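Local structure of 2,3,4,5-tetrahydropyridine-2,6-dicarboxylate N-succinyltransferase (Campylobacter jejuni, 2RIJ) at residues A[29-33]-A[45-49]; A[146-151]-A[211-215]. The protein probably catalyses the succinyl-CoA-dependent conversion of cyclic tetrahydrodipicolinate into acyclic N-succinyl-L-2-amino-6-oxopimelate, a step of lysine biosynthesis by the diaminopimelate pathway. One frame throughout, in Å; residues are numbered along the deposited sequence.

Contact 1 of 2, residues A[29-33]-A[45-49]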
# COMPACT_ATOMS: atom_id res chain seq x y z
N GLY A 29 -51.51 6.75 33.24
CA GLY A 29 -51.23 6.20 34.53
C GLY A 29 -51.21 7.27 35.60
O GLY A 29 -51.47 8.45 35.32
N ILE A 30 -50.93 6.84 36.82
CA ILE A 30 -50.79 7.71 37.97
C ILE A 30 -49.34 7.69 38.46
O ILE A 30 -48.77 6.63 38.78
CB ILE A 30 -51.77 7.30 39.11
CG1 ILE A 30 -53.22 7.42 38.67
CG2 ILE A 30 -51.54 8.15 40.38
CD1 ILE A 30 -54.23 6.78 39.70
N ALA A 31 -48.76 8.87 38.56
CA ALA A 31 -47.41 9.06 39.02
C ALA A 31 -47.31 9.62 40.43
O ALA A 31 -48.10 10.48 40.81
CB ALA A 31 -46.69 10.01 38.07
N ARG A 32 -46.34 9.15 41.21
CA ARG A 32 -45.91 9.82 42.42
C ARG A 32 -44.84 10.79 41.99
O ARG A 32 -43.86 10.41 41.30
CB ARG A 32 -45.35 8.83 43.44
CG ARG A 32 -44.94 9.46 44.73
CD ARG A 32 -44.18 8.50 45.70
NE ARG A 32 -43.02 7.89 45.04
CZ ARG A 32 -41.88 8.52 44.77
NH1 ARG A 32 -41.70 9.79 45.07
NH2 ARG A 32 -40.91 7.87 44.14
N LEU A 33 -44.97 12.06 42.39
CA LEU A 33 -44.05 13.10 41.97
C LEU A 33 -43.02 13.47 43.05
O LEU A 33 -43.35 13.53 44.23
CB LEU A 33 -44.79 14.36 41.57
CG LEU A 33 -45.94 14.24 40.56
CD1 LEU A 33 -46.51 15.68 40.34
CD2 LEU A 33 -45.55 13.57 39.28
N GLN A 45 -39.11 14.56 39.11
CA GLN A 45 -39.24 13.18 38.69
C GLN A 45 -40.68 12.72 38.88
O GLN A 45 -41.39 13.20 39.78
CB GLN A 45 -38.31 12.27 39.52
CG GLN A 45 -38.26 10.85 38.99
CD GLN A 45 -37.24 9.97 39.67
OE1 GLN A 45 -36.47 9.25 39.00
NE2 GLN A 45 -37.23 9.99 41.01
N ALA A 46 -41.08 11.75 38.08
CA ALA A 46 -42.36 11.08 38.19
C ALA A 46 -42.13 9.57 38.16
O ALA A 46 -41.29 9.07 37.38
CB ALA A 46 -43.25 11.52 37.05
N SER A 47 -42.79 8.83 39.05
CA SER A 47 -42.67 7.38 39.11
C SER A 47 -44.06 6.74 38.96
O SER A 47 -45.02 7.16 39.62
CB SER A 47 -42.00 6.95 40.43
OG SER A 47 -40.73 7.60 40.60
N PHE A 48 -44.16 5.73 38.10
CA PHE A 48 -45.36 4.98 37.88
C PHE A 48 -45.13 3.54 38.26
O PHE A 48 -44.08 3.00 37.98
CB PHE A 48 -45.74 5.00 36.38
CG PHE A 48 -46.06 6.36 35.82
CD1 PHE A 48 -45.06 7.20 35.39
CD2 PHE A 48 -47.38 6.74 35.62
CE1 PHE A 48 -45.31 8.42 34.81
CE2 PHE A 48 -47.67 7.97 35.06
CZ PHE A 48 -46.61 8.81 34.62
N ALA A 49 -46.16 2.88 38.80
CA ALA A 49 -46.09 1.45 39.04
C ALA A 49 -46.92 0.67 38.03
O ALA A 49 -46.85 -0.56 38.03
CB ALA A 49 -46.55 1.11 40.47
O HOH W 1 -48.72 4.02 38.97
O HOH W 2 -40.97 10.11 41.28

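Contact 2 of 2, residues A[146-151]-A[211-215]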
# COMPACT_ATOMS: atom_id res chain seq x y z
N TYR A 146 -41.38 5.79 30.16
CA TYR A 146 -41.94 4.54 30.60
C TYR A 146 -42.52 3.72 29.50
O TYR A 146 -42.36 2.51 29.48
CB TYR A 146 -43.00 4.76 31.71
CG TYR A 146 -42.52 4.73 33.16
CD1 TYR A 146 -42.05 5.87 33.81
CD2 TYR A 146 -42.53 3.54 33.89
CE1 TYR A 146 -41.65 5.85 35.16
CE2 TYR A 146 -42.15 3.51 35.22
CZ TYR A 146 -41.71 4.66 35.87
OH TYR A 146 -41.37 4.56 37.20
N LEU A 147 -43.21 4.35 28.55
CA LEU A 147 -43.78 3.59 27.41
C LEU A 147 -42.68 2.85 26.63
O LEU A 147 -42.83 1.68 26.29
CB LEU A 147 -44.58 4.50 26.48
CG LEU A 147 -45.94 4.94 26.98
CD1 LEU A 147 -46.52 6.09 26.05
CD2 LEU A 147 -46.90 3.73 27.07
N LEU A 148 -41.53 3.52 26.47
CA LEU A 148 -40.33 2.94 25.83
C LEU A 148 -39.70 1.86 26.70
O LEU A 148 -39.54 0.74 26.25
CB LEU A 148 -39.32 4.03 25.46
CG LEU A 148 -39.71 4.96 24.30
CD1 LEU A 148 -38.93 6.27 24.38
CD2 LEU A 148 -39.54 4.22 22.96
N SER A 149 -39.36 2.17 27.95
CA SER A 149 -38.61 1.22 28.80
C SER A 149 -39.39 -0.04 29.24
O SER A 149 -38.78 -1.08 29.45
CB SER A 149 -37.97 1.94 29.97
OG SER A 149 -37.00 2.84 29.48
N THR A 150 -40.73 0.08 29.31
CA THR A 150 -41.62 -1.05 29.58
C THR A 150 -41.94 -1.82 28.29
O THR A 150 -42.59 -2.83 28.34
CB THR A 150 -42.97 -0.59 30.20
OG1 THR A 150 -43.70 0.21 29.23
CG2 THR A 150 -42.77 0.21 31.53
N LYS A 151 -41.49 -1.30 27.14
CA LYS A 151 -41.69 -1.88 25.83
C LYS A 151 -43.17 -1.94 25.43
O LYS A 151 -43.54 -2.78 24.63
CB LYS A 151 -40.99 -3.24 25.71
CG LYS A 151 -39.50 -3.17 25.99
CD LYS A 151 -38.73 -4.48 25.66
CE LYS A 151 -38.96 -5.57 26.65
NZ LYS A 151 -38.35 -5.36 27.94
N HIS A 211 -36.59 2.73 37.86
CA HIS A 211 -38.00 2.68 37.39
C HIS A 211 -38.51 1.33 36.88
O HIS A 211 -39.71 1.08 36.95
CB HIS A 211 -38.22 3.73 36.30
CG HIS A 211 -38.06 5.13 36.79
ND1 HIS A 211 -39.08 5.84 37.38
CD2 HIS A 211 -36.97 5.93 36.83
CE1 HIS A 211 -38.62 7.02 37.77
NE2 HIS A 211 -37.33 7.08 37.47
N ILE A 212 -37.64 0.50 36.30
CA ILE A 212 -38.04 -0.68 35.54
C ILE A 212 -37.41 -1.90 36.16
O ILE A 212 -36.25 -1.86 36.57
CB ILE A 212 -37.56 -0.54 34.06
CG1 ILE A 212 -38.04 0.83 33.50
CG2 ILE A 212 -37.98 -1.79 33.17
CD1 ILE A 212 -39.52 0.97 33.22
N ILE A 213 -38.17 -2.98 36.22
CA ILE A 213 -37.73 -4.25 36.73
C ILE A 213 -37.46 -5.13 35.52
O ILE A 213 -38.40 -5.48 34.79
CB ILE A 213 -38.78 -4.90 37.64
CG1 ILE A 213 -39.12 -3.98 38.82
CG2 ILE A 213 -38.31 -6.32 38.16
CD1 ILE A 213 -40.41 -4.36 39.62
N PRO A 214 -36.19 -5.51 35.30
CA PRO A 214 -35.90 -6.39 34.16
C PRO A 214 -36.62 -7.74 34.25
O PRO A 214 -37.02 -8.14 35.34
CB PRO A 214 -34.40 -6.63 34.30
CG PRO A 214 -33.87 -5.46 34.99
CD PRO A 214 -34.94 -5.15 36.01
N GLU A 215 -36.73 -8.40 33.12
CA GLU A 215 -37.20 -9.80 33.04
C GLU A 215 -36.19 -10.65 33.76
O GLU A 215 -35.04 -10.24 34.02
CB GLU A 215 -37.27 -10.24 31.58
CG GLU A 215 -38.29 -9.49 30.74
CD GLU A 215 -37.73 -8.24 30.04
OE1 GLU A 215 -36.57 -7.83 30.31
OE2 GLU A 215 -38.47 -7.68 29.21

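Contact 1 of 2, residues A[29-33]-A[45-49]
The methyl of Ala31 sits over one face of the Phe48 ring, a CH-pi contact with CB 3.8 Å from the ring centroid and 16° off its normal, displaced toward the rim. With Phe48 CG anti to its carbonyl carbon (chi1 -63°), the ring is carried across toward Gly29 and Ala31. At one edge of the ring lies backbone: Gly29 C is near the ring plane, 3.6 Å from Phe48 CE2. The apolar face continues through Ala46 CB, which touches Ala31 CB and, at 3.8 Å, Leu33 CD2. Arg32 and Ser47 are an antiparallel hydrogen-bonded pair, with Arg32 N to Ser47 O at 2.9 Å and Ser47 N to Arg32 O at 3.0 Å, and their side chains lie on the face opposite Ala31 and Phe48. There Arg32 NH2 comes 3.6 Å from Ser47 OG, which lies oblique to the guanidinium plane. A water bridges Arg32 O and Ser47 OG. The Arg32 side chain bends at chi3 (55°); its NE binds Lys191 O of the second subunit while NH1 pairs with Asp34. These strands form a beta hairpin; strand 124-129 flanks 27-35 in the same sheet, helix 138-149 packs on the Leu33 and Ala46 face, and helix 107-117 meets Ile30.

Contact 2 of 2, residues A[146-151]-A[211-215]
His211 meets Tyr146 through a short hydrogen bond, ND1 to OH 2.6 Å, with the hydroxyl at the edge of the imidazole and in its plane. The two rings are almost perpendicular, their planes at 87°. The phenol oxygen is also gripped by Phe48 N and by Lys191 NZ of the second subunit, a surrounding that would probably polarise it. Ile212 follows with its CB directed at the helix; CG1, anti to the carbonyl carbon (chi1 -52°), extends to Ser149 CB at 3.7 Å. Its terminal CD1 touches Thr150 CG2, also at 3.7 Å, and lies 4.0 Å from Tyr146 CD2. The helix that receives this isoleucine closes in a Schellman motif: Lys151 has positive phi (63°), and its N bonds back to Leu148 O. Thr150 OG1 and Thr150 N both donate to Tyr146 O, from opposite faces of the carbonyl plane, which holds OG1 back against the helix while CG2 is the branch that meets Ile212. Beyond Pro214, whose carbonyl oxygen accepts from Arg184 NH2 of the second subunit, Glu215 forms a salt bridge with Lys151, OE2 to NZ 2.6 Å, through its syn lone pair. The lysine chain is bent at its last two torsions, and the two side chains come from opposite directions; the ammonium also donates to Leu232 O, while Glu215 OE1 is hydrogen-bonded to Thr218.

Overall arrangement
Contacts 1 and 2 have centres about 13 Å apart, and both segments of contact 1 precede those of contact 2 in the sequence. Two polar bridges join them directly: Gln45 OE1 lies 2.8 Å from His211 NE2, and Phe48 N lies 3.1 Å from Tyr146 OH, both probable hydrogen bonds. His211 CE1 additionally packs against Ala46 O at 3.4 Å. Contact 2 joins the end of helix 138-149 to the loop before strand 219-220, and the hairpin meets both partners, the helix through Phe48 and the loop through Gln45. Lys191 of the second subunit touches both contacts, placing them at a subunit interface. Each lies away from the predicted catalytic Glu258 and succinyl-CoA-binding residues.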